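Local coordinates for oligopeptide-binding protein AppA (Bacillus subtilis, PDB 1XOC) that captures oligopeptides as the binding component of an ABC-type permease that handles tetra- and pentapeptides but not tripeptides, and is bound here to a nonapeptide, at residues 455-460 with 468-473; 52-57 with 206-211; 403-408 with 415-420. One frame throughout, in Å; residues are numbered along the deposited sequence.

Contact 1: residues 455-460 with 468-473; sequences KDAKSI and KEYEQI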
loop_
_atom_site.group_PDB
_atom_site.type_symbol
_atom_site.label_atom_id
_atom_site.label_comp_id
_atom_site.label_asym_id
_atom_site.label_seq_id
_atom_site.Cartn_x
_atom_site.Cartn_y
_atom_site.Cartn_z
ATOM N N LYS A 455 5.724 -15.867 -12.641
ATOM C CA LYS A 455 7.166 -16.045 -12.687
ATOM C C LYS A 455 7.707 -15.818 -14.107
ATOM O O LYS A 455 8.664 -15.060 -14.302
ATOM C CB LYS A 455 7.522 -17.452 -12.198
ATOM C CG LYS A 455 9.013 -17.749 -12.051
ATOM C CD LYS A 455 9.248 -19.266 -12.052
ATOM C CE LYS A 455 10.720 -19.636 -12.043
ATOM N NZ LYS A 455 10.930 -21.119 -12.148
ATOM N N ASP A 456 7.091 -16.473 -15.095
ATOM C CA ASP A 456 7.547 -16.368 -16.489
ATOM C C ASP A 456 7.344 -14.957 -17.045
ATOM O O ASP A 456 8.127 -14.495 -17.869
ATOM C CB ASP A 456 6.849 -17.402 -17.394
ATOM C CG ASP A 456 7.246 -18.861 -17.075
ATOM O OD1 ASP A 456 8.218 -19.129 -16.321
ATOM O OD2 ASP A 456 6.558 -19.760 -17.597
ATOM N N ALA A 457 6.327 -14.247 -16.553
ATOM C CA ALA A 457 6.045 -12.879 -17.018
ATOM C C ALA A 457 7.195 -11.917 -16.747
ATOM O O ALA A 457 7.381 -10.956 -17.487
ATOM C CB ALA A 457 4.756 -12.347 -16.404
ATOM N N LYS A 458 7.981 -12.194 -15.709
ATOM C CA LYS A 458 9.090 -11.320 -15.320
ATOM C C LYS A 458 10.144 -11.161 -16.386
ATOM O O LYS A 458 10.864 -10.179 -16.369
ATOM C CB LYS A 458 9.793 -11.828 -14.060
ATOM C CG LYS A 458 8.944 -11.757 -12.826
ATOM C CD LYS A 458 9.675 -12.287 -11.616
ATOM C CE LYS A 458 8.863 -12.041 -10.340
ATOM N NZ LYS A 458 8.736 -10.575 -10.000
ATOM N N SER A 459 10.256 -12.137 -17.288
ATOM C CA SER A 459 11.305 -12.133 -18.295
ATOM C C SER A 459 10.883 -11.433 -19.597
ATOM O O SER A 459 11.705 -11.265 -20.506
ATOM C CB SER A 459 11.735 -13.572 -18.600
ATOM O OG SER A 459 10.647 -14.318 -19.105
ATOM N N ILE A 460 9.611 -11.032 -19.673
ATOM C CA ILE A 460 9.046 -10.412 -20.872
ATOM C C ILE A 460 9.308 -8.912 -20.850
ATOM O O ILE A 460 8.783 -8.196 -20.000
ATOM C CB ILE A 460 7.533 -10.653 -20.961
ATOM C CG1 ILE A 460 7.238 -12.153 -21.035
ATOM C CG2 ILE A 460 6.945 -9.929 -22.162
ATOM C CD1 ILE A 460 5.798 -12.506 -20.771
ATOM N N LYS A 468 -0.187 -8.704 -22.663
ATOM C CA LYS A 468 -0.960 -9.763 -23.308
ATOM C C LYS A 468 -0.931 -11.030 -22.471
ATOM O O LYS A 468 -1.959 -11.655 -22.258
ATOM C CB LYS A 468 -0.426 -10.042 -24.713
ATOM C CG LYS A 468 -1.340 -10.914 -25.593
ATOM C CD LYS A 468 -2.470 -10.085 -26.211
ATOM C CE LYS A 468 -3.702 -10.923 -26.571
ATOM N NZ LYS A 468 -4.979 -10.199 -26.231
ATOM N N GLU A 469 0.248 -11.395 -21.980
ATOM C CA GLU A 469 0.384 -12.564 -21.114
ATOM C C GLU A 469 -0.305 -12.345 -19.770
ATOM O O GLU A 469 -0.797 -13.298 -19.153
ATOM C CB GLU A 469 1.858 -12.916 -20.905
ATOM C CG GLU A 469 2.437 -13.722 -22.077
ATOM C CD GLU A 469 2.029 -15.196 -22.047
ATOM O OE1 GLU A 469 2.013 -15.777 -20.931
ATOM O OE2 GLU A 469 1.752 -15.773 -23.127
ATOM N N TYR A 470 -0.353 -11.093 -19.313
ATOM C CA TYR A 470 -1.056 -10.778 -18.070
ATOM C C TYR A 470 -2.565 -10.954 -18.160
ATOM O O TYR A 470 -3.209 -11.158 -17.143
ATOM C CB TYR A 470 -0.669 -9.394 -17.502
ATOM C CG TYR A 470 0.100 -9.562 -16.216
ATOM C CD1 TYR A 470 1.484 -9.640 -16.207
ATOM C CD2 TYR A 470 -0.569 -9.726 -15.014
ATOM C CE1 TYR A 470 2.191 -9.855 -15.022
ATOM C CE2 TYR A 470 0.123 -9.941 -13.836
ATOM C CZ TYR A 470 1.506 -9.999 -13.833
ATOM O OH TYR A 470 2.218 -10.215 -12.643
ATOM N N GLU A 471 -3.147 -10.916 -19.353
ATOM C CA GLU A 471 -4.577 -11.242 -19.475
ATOM C C GLU A 471 -4.899 -12.626 -18.865
ATOM O O GLU A 471 -5.909 -12.800 -18.184
ATOM C CB GLU A 471 -5.022 -11.206 -20.938
ATOM C CG GLU A 471 -5.049 -9.814 -21.549
ATOM C CD GLU A 471 -5.316 -9.815 -23.062
ATOM O OE1 GLU A 471 -5.541 -10.901 -23.664
ATOM O OE2 GLU A 471 -5.291 -8.712 -23.662
ATOM N N GLN A 472 -4.029 -13.602 -19.109
ATOM C CA GLN A 472 -4.199 -14.936 -18.547
ATOM C C GLN A 472 -4.100 -14.957 -17.033
ATOM O O GLN A 472 -4.790 -15.721 -16.386
ATOM C CB GLN A 472 -3.145 -15.890 -19.094
ATOM C CG GLN A 472 -3.225 -16.124 -20.565
ATOM C CD GLN A 472 -2.196 -17.132 -21.018
ATOM O OE1 GLN A 472 -2.166 -18.262 -20.523
ATOM N NE2 GLN A 472 -1.341 -16.734 -21.959
ATOM N N ILE A 473 -3.208 -14.152 -16.473
ATOM C CA ILE A 473 -3.032 -14.097 -15.016
ATOM C C ILE A 473 -4.284 -13.500 -14.373
ATOM O O ILE A 473 -4.813 -14.040 -13.406
ATOM C CB ILE A 473 -1.769 -13.299 -14.638
ATOM C CG1 ILE A 473 -0.523 -14.075 -15.035
ATOM C CG2 ILE A 473 -1.722 -13.036 -13.138
ATOM C CD1 ILE A 473 0.772 -13.237 -15.099
HETATM O O HOH W 1 4.255 -18.077 -19.619
#
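Ala457 and Ile460 open and close a type I beta turn that faces helix 463-480, the backbones coming nearest where the CA of Ala457 stands 7.0 Å from the CA of Glu469. The methyl of Ala457 reaches the ring of Tyr470 obliquely, CB to CE1 3.8 Å, and lies more loosely against CD1 of Ile473. That same CD1 sits over the centre of the Tyr470 ring, 3.4 Å above its plane, joining the three side chains in one small apolar cluster. Beyond the ring, Tyr470 OH accepts a hydrogen bond from the backbone N of Gln427, which fixes the far end of the tyrosine. Ile460 makes a separate contact: with CG1 set beside the backbone N (chi1 -61°) and the chain extended beyond it, CD1 comes within 3.8 Å of Glu469 CG. The two side chains cross at about a right angle, the isoleucine meeting the aliphatic part of the glutamate. The turn is closed by the bond from Ile460 N to Ala457 O; just before it, Asp456 O accepts from both Ser459 N and Ser459 OG, the hydroxyl OG standing 2.8 Å from that oxygen. No direct hydrogen bond links the segments; one water is shared weakly by the carboxylates of Asp456 and Glu469, and Asp456 has a firmer partner in Lys452. This corner of the helical hairpin therefore rests mainly on apolar packing, with the like charges kept apart at its margin.

Contact 2: residues 52-57 with 206-211; sequences LYSFLT and DYFEGR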
loop_
_atom_site.group_PDB
_atom_site.type_symbol
_atom_site.label_atom_id
_atom_site.label_comp_id
_atom_site.label_asym_id
_atom_site.label_seq_id
_atom_site.Cartn_x
_atom_site.Cartn_y
_atom_site.Cartn_z
ATOM N N LEU A 52 11.200 11.663 5.380
ATOM C CA LEU A 52 12.495 11.557 6.104
ATOM C C LEU A 52 13.715 11.182 5.269
ATOM O O LEU A 52 14.834 11.554 5.632
ATOM C CB LEU A 52 12.411 10.517 7.238
ATOM C CG LEU A 52 11.483 10.790 8.413
ATOM C CD1 LEU A 52 11.306 9.602 9.298
ATOM C CD2 LEU A 52 12.036 11.959 9.152
ATOM N N TYR A 53 13.516 10.357 4.224
ATOM C CA TYR A 53 14.602 9.700 3.519
ATOM C C TYR A 53 14.642 10.138 2.086
ATOM O O TYR A 53 13.687 10.745 1.585
ATOM C CB TYR A 53 14.416 8.173 3.579
ATOM C CG TYR A 53 14.405 7.646 4.981
ATOM C CD1 TYR A 53 15.552 7.718 5.762
ATOM C CD2 TYR A 53 13.286 7.042 5.487
ATOM C CE1 TYR A 53 15.567 7.256 7.063
ATOM C CE2 TYR A 53 13.290 6.573 6.775
ATOM C CZ TYR A 53 14.424 6.674 7.536
ATOM O OH TYR A 53 14.386 6.158 8.837
ATOM N N SER A 54 15.734 9.767 1.427
ATOM C CA SER A 54 15.887 9.893 -0.005
ATOM C C SER A 54 15.957 8.497 -0.651
ATOM O O SER A 54 16.296 7.499 -0.002
ATOM C CB SER A 54 17.142 10.668 -0.347
ATOM O OG SER A 54 17.133 11.967 0.214
ATOM N N PHE A 55 15.722 8.520 -1.970
ATOM C CA PHE A 55 15.580 7.339 -2.818
ATOM C C PHE A 55 16.323 7.610 -4.122
ATOM O O PHE A 55 16.354 8.737 -4.616
ATOM C CB PHE A 55 14.089 7.103 -3.112
ATOM C CG PHE A 55 13.245 6.968 -1.826
ATOM C CD1 PHE A 55 12.829 5.723 -1.332
ATOM C CD2 PHE A 55 12.867 8.105 -1.144
ATOM C CE1 PHE A 55 12.096 5.661 -0.125
ATOM C CE2 PHE A 55 12.137 8.002 0.064
ATOM C CZ PHE A 55 11.760 6.822 0.513
ATOM N N LEU A 56 16.896 6.562 -4.700
ATOM C CA LEU A 56 17.646 6.723 -5.914
ATOM C C LEU A 56 16.772 7.296 -7.039
ATOM O O LEU A 56 17.222 8.108 -7.870
ATOM C CB LEU A 56 18.271 5.390 -6.351
ATOM C CG LEU A 56 19.455 4.992 -5.463
ATOM C CD1 LEU A 56 19.923 3.565 -5.787
ATOM C CD2 LEU A 56 20.600 6.000 -5.486
ATOM N N THR A 57 15.521 6.853 -7.116
ATOM C CA THR A 57 14.561 7.330 -8.118
ATOM C C THR A 57 13.260 7.712 -7.454
ATOM O O THR A 57 13.057 7.419 -6.261
ATOM C CB THR A 57 14.237 6.272 -9.175
ATOM O OG1 THR A 57 13.714 5.113 -8.497
ATOM C CG2 THR A 57 15.471 5.912 -10.015
ATOM N N ASP A 206 19.110 21.851 5.083
ATOM C CA ASP A 206 20.225 21.419 4.210
ATOM C C ASP A 206 19.793 20.401 3.165
ATOM O O ASP A 206 20.630 19.685 2.632
ATOM C CB ASP A 206 21.359 20.835 5.066
ATOM C CG ASP A 206 22.741 20.969 4.422
ATOM O OD1 ASP A 206 22.914 21.708 3.427
ATOM O OD2 ASP A 206 23.671 20.327 4.944
ATOM N N TYR A 207 18.504 20.322 2.867
ATOM C CA TYR A 207 18.036 19.348 1.904
ATOM C C TYR A 207 18.677 19.609 0.546
ATOM O O TYR A 207 18.778 20.757 0.089
ATOM C CB TYR A 207 16.518 19.405 1.763
ATOM C CG TYR A 207 15.983 18.346 0.800
ATOM C CD1 TYR A 207 16.288 17.019 0.976
ATOM C CD2 TYR A 207 15.164 18.703 -0.282
ATOM C CE1 TYR A 207 15.784 16.042 0.115
ATOM C CE2 TYR A 207 14.677 17.755 -1.144
ATOM C CZ TYR A 207 15.010 16.439 -0.973
ATOM O OH TYR A 207 14.496 15.471 -1.835
ATOM N N PHE A 208 19.069 18.519 -0.119
ATOM C CA PHE A 208 19.855 18.649 -1.356
ATOM C C PHE A 208 19.196 19.379 -2.521
ATOM O O PHE A 208 19.911 19.913 -3.372
ATOM C CB PHE A 208 20.482 17.298 -1.761
ATOM C CG PHE A 208 19.566 16.357 -2.483
ATOM C CD1 PHE A 208 19.598 16.294 -3.881
ATOM C CD2 PHE A 208 18.763 15.485 -1.802
ATOM C CE1 PHE A 208 18.794 15.404 -4.579
ATOM C CE2 PHE A 208 17.951 14.582 -2.479
ATOM C CZ PHE A 208 17.974 14.552 -3.888
ATOM N N GLU A 209 17.865 19.430 -2.571
ATOM C CA GLU A 209 17.162 20.169 -3.621
ATOM C C GLU A 209 16.707 21.542 -3.147
ATOM O O GLU A 209 16.042 22.267 -3.884
ATOM C CB GLU A 209 15.964 19.389 -4.114
ATOM C CG GLU A 209 16.289 18.024 -4.639
ATOM C CD GLU A 209 15.123 17.368 -5.311
ATOM O OE1 GLU A 209 13.966 17.864 -5.161
ATOM O OE2 GLU A 209 15.367 16.365 -6.013
ATOM N N GLY A 210 17.099 21.920 -1.941
ATOM C CA GLY A 210 16.687 23.169 -1.321
ATOM C C GLY A 210 15.693 22.887 -0.209
ATOM O O GLY A 210 14.881 21.965 -0.280
ATOM N N ARG A 211 15.745 23.704 0.834
ATOM C CA ARG A 211 14.812 23.577 1.929
ATOM C C ARG A 211 13.345 23.574 1.470
ATOM O O ARG A 211 12.975 24.362 0.588
ATOM C CB ARG A 211 14.991 24.758 2.898
ATOM C CG ARG A 211 14.242 24.615 4.244
ATOM C CD ARG A 211 14.149 25.976 4.876
ATOM N NE ARG A 211 13.584 26.058 6.220
ATOM C CZ ARG A 211 12.323 26.356 6.514
ATOM N NH1 ARG A 211 11.399 26.487 5.567
ATOM N NH2 ARG A 211 11.988 26.507 7.802
HETATM O O HOH W 2 14.835 12.893 -0.923
#
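Ser54 OG is held by two polar partners: the hydroxyl of Ser185 and a water 2.7 Å away. The same water lies 2.8 Å from Tyr207 OH, in the plane of the tyrosine ring at its edge, and thus carries the contact from one loop to the other. A third, weak link runs from this water to the backbone oxygen of Tyr53. Direct contact is slighter. Ser54 OG lies near the planes of two aromatic rings, approaching the rim of each: Phe208 CE2 is 3.8 Å from the Ser54 oxygen, whereas Tyr207 CE1 is 4.3 Å from it. Phe208 gets there with its CG between the backbone N and the carbonyl carbon (chi1 81°), which directs the ring toward the serine. Glu209 backs both rings, its backbone N standing over the rim of one face of Tyr207 and its CG lying similarly over a face of Phe208. These aromatics belong to a type I turn from Tyr207 to Gly210, closed by the bond from Gly210 N to Tyr207 O at 2.9 Å, and Glu209 is tied further by a salt bridge to Lys515. The contact joins two connecting loops. Residues 52-57 lead from helix 43-52 into strand 57-59, an outermost strand of the five-stranded antiparallel sheet, and are bonded through their backbone to Gly186, Ile158 and Leu69; residues 206-211 link strands 198-203 and 216-221, the two central strands of the four-stranded mixed sheet.

Contact 3: residues 403-408 with 415-420; sequences EQMNPP and MVMGWS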
loop_
_atom_site.group_PDB
_atom_site.type_symbol
_atom_site.label_atom_id
_atom_site.label_comp_id
_atom_site.label_asym_id
_atom_site.label_seq_id
_atom_site.Cartn_x
_atom_site.Cartn_y
_atom_site.Cartn_z
ATOM N N GLU A 403 -0.110 -5.746 11.954
ATOM C CA GLU A 403 0.703 -6.765 12.587
ATOM C C GLU A 403 0.024 -8.122 12.525
ATOM O O GLU A 403 0.664 -9.133 12.293
ATOM C CB GLU A 403 1.027 -6.354 14.022
ATOM C CG GLU A 403 1.861 -7.372 14.777
ATOM C CD GLU A 403 2.342 -6.845 16.100
ATOM O OE1 GLU A 403 3.056 -7.600 16.805
ATOM O OE2 GLU A 403 2.028 -5.674 16.433
ATOM N N GLN A 404 -1.282 -8.129 12.714
ATOM C CA GLN A 404 -2.076 -9.350 12.696
ATOM C C GLN A 404 -2.115 -10.014 11.315
ATOM O O GLN A 404 -2.039 -11.245 11.219
ATOM C CB GLN A 404 -3.501 -9.029 13.136
ATOM C CG GLN A 404 -3.644 -8.886 14.625
ATOM C CD GLN A 404 -4.929 -8.227 15.082
ATOM O OE1 GLN A 404 -5.945 -8.232 14.401
ATOM N NE2 GLN A 404 -4.884 -7.669 16.276
ATOM N N MET A 405 -2.230 -9.236 10.231
ATOM C CA MET A 405 -2.389 -9.836 8.911
ATOM C C MET A 405 -1.069 -10.397 8.391
ATOM O O MET A 405 -1.067 -11.380 7.648
ATOM C CB MET A 405 -2.951 -8.821 7.902
ATOM C CG MET A 405 -2.049 -7.722 7.514
ATOM S SD MET A 405 -2.893 -6.561 6.382
ATOM C CE MET A 405 -4.048 -5.847 7.487
ATOM N N ASN A 406 0.045 -9.803 8.817
ATOM C CA ASN A 406 1.378 -10.150 8.311
ATOM C C ASN A 406 1.917 -11.464 8.871
ATOM O O ASN A 406 1.504 -11.897 9.941
ATOM C CB ASN A 406 2.375 -9.004 8.614
ATOM C CG ASN A 406 2.426 -7.975 7.514
ATOM O OD1 ASN A 406 3.083 -8.187 6.498
ATOM N ND2 ASN A 406 1.721 -6.857 7.695
ATOM N N PRO A 407 2.857 -12.109 8.168
ATOM C CA PRO A 407 3.604 -13.195 8.765
ATOM C C PRO A 407 4.250 -12.706 10.059
ATOM O O PRO A 407 4.581 -11.514 10.147
ATOM C CB PRO A 407 4.697 -13.482 7.731
ATOM C CG PRO A 407 4.210 -12.915 6.479
ATOM C CD PRO A 407 3.292 -11.806 6.796
ATOM N N PRO A 408 4.413 -13.584 11.055
ATOM C CA PRO A 408 4.054 -14.993 11.120
ATOM C C PRO A 408 2.657 -15.269 11.688
ATOM O O PRO A 408 2.410 -16.384 12.170
ATOM C CB PRO A 408 5.099 -15.535 12.095
ATOM C CG PRO A 408 5.221 -14.436 13.069
ATOM C CD PRO A 408 5.093 -13.166 12.297
ATOM N N MET A 415 -10.913 -10.109 6.053
ATOM C CA MET A 415 -10.773 -8.691 6.356
ATOM C C MET A 415 -11.188 -7.812 5.214
ATOM O O MET A 415 -11.018 -8.186 4.066
ATOM C CB MET A 415 -9.352 -8.359 6.768
ATOM C CG MET A 415 -8.345 -8.514 5.678
ATOM S SD MET A 415 -6.691 -8.085 6.253
ATOM C CE MET A 415 -5.726 -8.709 4.868
ATOM N N VAL A 416 -11.743 -6.653 5.542
ATOM C CA VAL A 416 -11.985 -5.603 4.545
ATOM C C VAL A 416 -10.753 -4.712 4.542
ATOM O O VAL A 416 -10.399 -4.135 5.547
ATOM C CB VAL A 416 -13.246 -4.775 4.873
ATOM C CG1 VAL A 416 -13.440 -3.696 3.793
ATOM C CG2 VAL A 416 -14.474 -5.665 5.012
ATOM N N MET A 417 -10.074 -4.590 3.392
ATOM C CA MET A 417 -8.716 -4.022 3.384
ATOM C C MET A 417 -8.477 -3.389 2.041
ATOM O O MET A 417 -9.261 -3.607 1.129
ATOM C CB MET A 417 -7.690 -5.105 3.650
ATOM C CG MET A 417 -6.248 -4.700 3.886
ATOM S SD MET A 417 -5.967 -3.315 4.962
ATOM C CE MET A 417 -6.805 -3.807 6.447
ATOM N N GLY A 418 -7.462 -2.538 1.960
ATOM C CA GLY A 418 -7.037 -2.045 0.659
ATOM C C GLY A 418 -5.564 -2.225 0.370
ATOM O O GLY A 418 -4.749 -2.358 1.273
ATOM N N TRP A 419 -5.235 -2.184 -0.919
ATOM C CA TRP A 419 -3.844 -2.045 -1.404
ATOM C C TRP A 419 -3.617 -0.673 -2.023
ATOM O O TRP A 419 -4.428 -0.222 -2.801
ATOM C CB TRP A 419 -3.532 -3.090 -2.494
ATOM C CG TRP A 419 -3.313 -4.484 -1.957
ATOM C CD1 TRP A 419 -4.061 -5.601 -2.218
ATOM C CD2 TRP A 419 -2.263 -4.909 -1.079
ATOM N NE1 TRP A 419 -3.556 -6.681 -1.533
ATOM C CE2 TRP A 419 -2.463 -6.286 -0.816
ATOM C CE3 TRP A 419 -1.199 -4.265 -0.487
ATOM C CZ2 TRP A 419 -1.602 -7.025 -0.017
ATOM C CZ3 TRP A 419 -0.340 -5.009 0.331
ATOM C CH2 TRP A 419 -0.572 -6.360 0.573
ATOM N N SER A 420 -2.535 -0.014 -1.639
ATOM C CA SER A 420 -1.914 1.053 -2.447
ATOM C C SER A 420 -0.984 0.338 -3.416
ATOM O O SER A 420 0.044 -0.192 -3.033
ATOM C CB SER A 420 -1.124 1.993 -1.555
ATOM O OG SER A 420 -0.443 2.925 -2.353
#
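Strand 414-420 forms part of the peptide-binding site, and its Met415 and Met417 receive Met405 from the last turn of helix 398-405, so that three methionines make up the whole contact. Met405 places its CG between the backbone N and the carbonyl carbon (chi1 69°) and bends at chi3, which brings its methyl up against both strand methionines. That methyl meets Met417 tip to tip, CE to CE 3.6 Å. Met417 reaches it through a chain bent at both chi2 and chi3, which folds its own methyl back instead of extending it. Met415 behaves differently: it crosses Met405 at about a right angle, its SD and CE laid across the partner chain. Met405 CE is 3.7 Å from Met415 SD, while Met415 CE is 3.9 Å from Met405 SD and 4.1 Å from Met405 CB. No hydrogen bond crosses this contact; the interactions are apolar, between buried and polarisable sulfur-containing chains. Replacing Met405 by an alanine is likely to open a gap beside both strand methionines and to leave the Met417 methyl without its tip-to-tip mate. The bound peptide touches the cluster as well, a polar side chain of it packing on Met405 and its backbone on Met417. Further along the strand, Gly418, Trp419 and Ser420 pair with the peptide in an antiparallel ladder, extending the sheet across the interface. Within the protein, strand 414-420 runs antiparallel to 265-271 and parallel to 358-367; Tyr268 of the former packs on both strand methionines, Trp398 and Leu401 of helix 398-405 touch Met417, and Arg373 of helix 371-385 reaches it too.

In the fold
The three contacts follow one another along the chain without overlapping, contact 2 first, contact 3 next and contact 1 last, and none touches another. Contact 3 lies closest to the middle of the protein, its centre about 10 Å from that of the chain, and it borders the bound peptide; contacts 1 and 2 lie farther out, the centre of each about 22 Å from that of the chain. Measured between nearest atoms, contact 3 is about 13 Å from contact 1 and about 13 Å from contact 2, whereas contacts 1 and 2 are about 17 Å apart, with 35 Å between their centres.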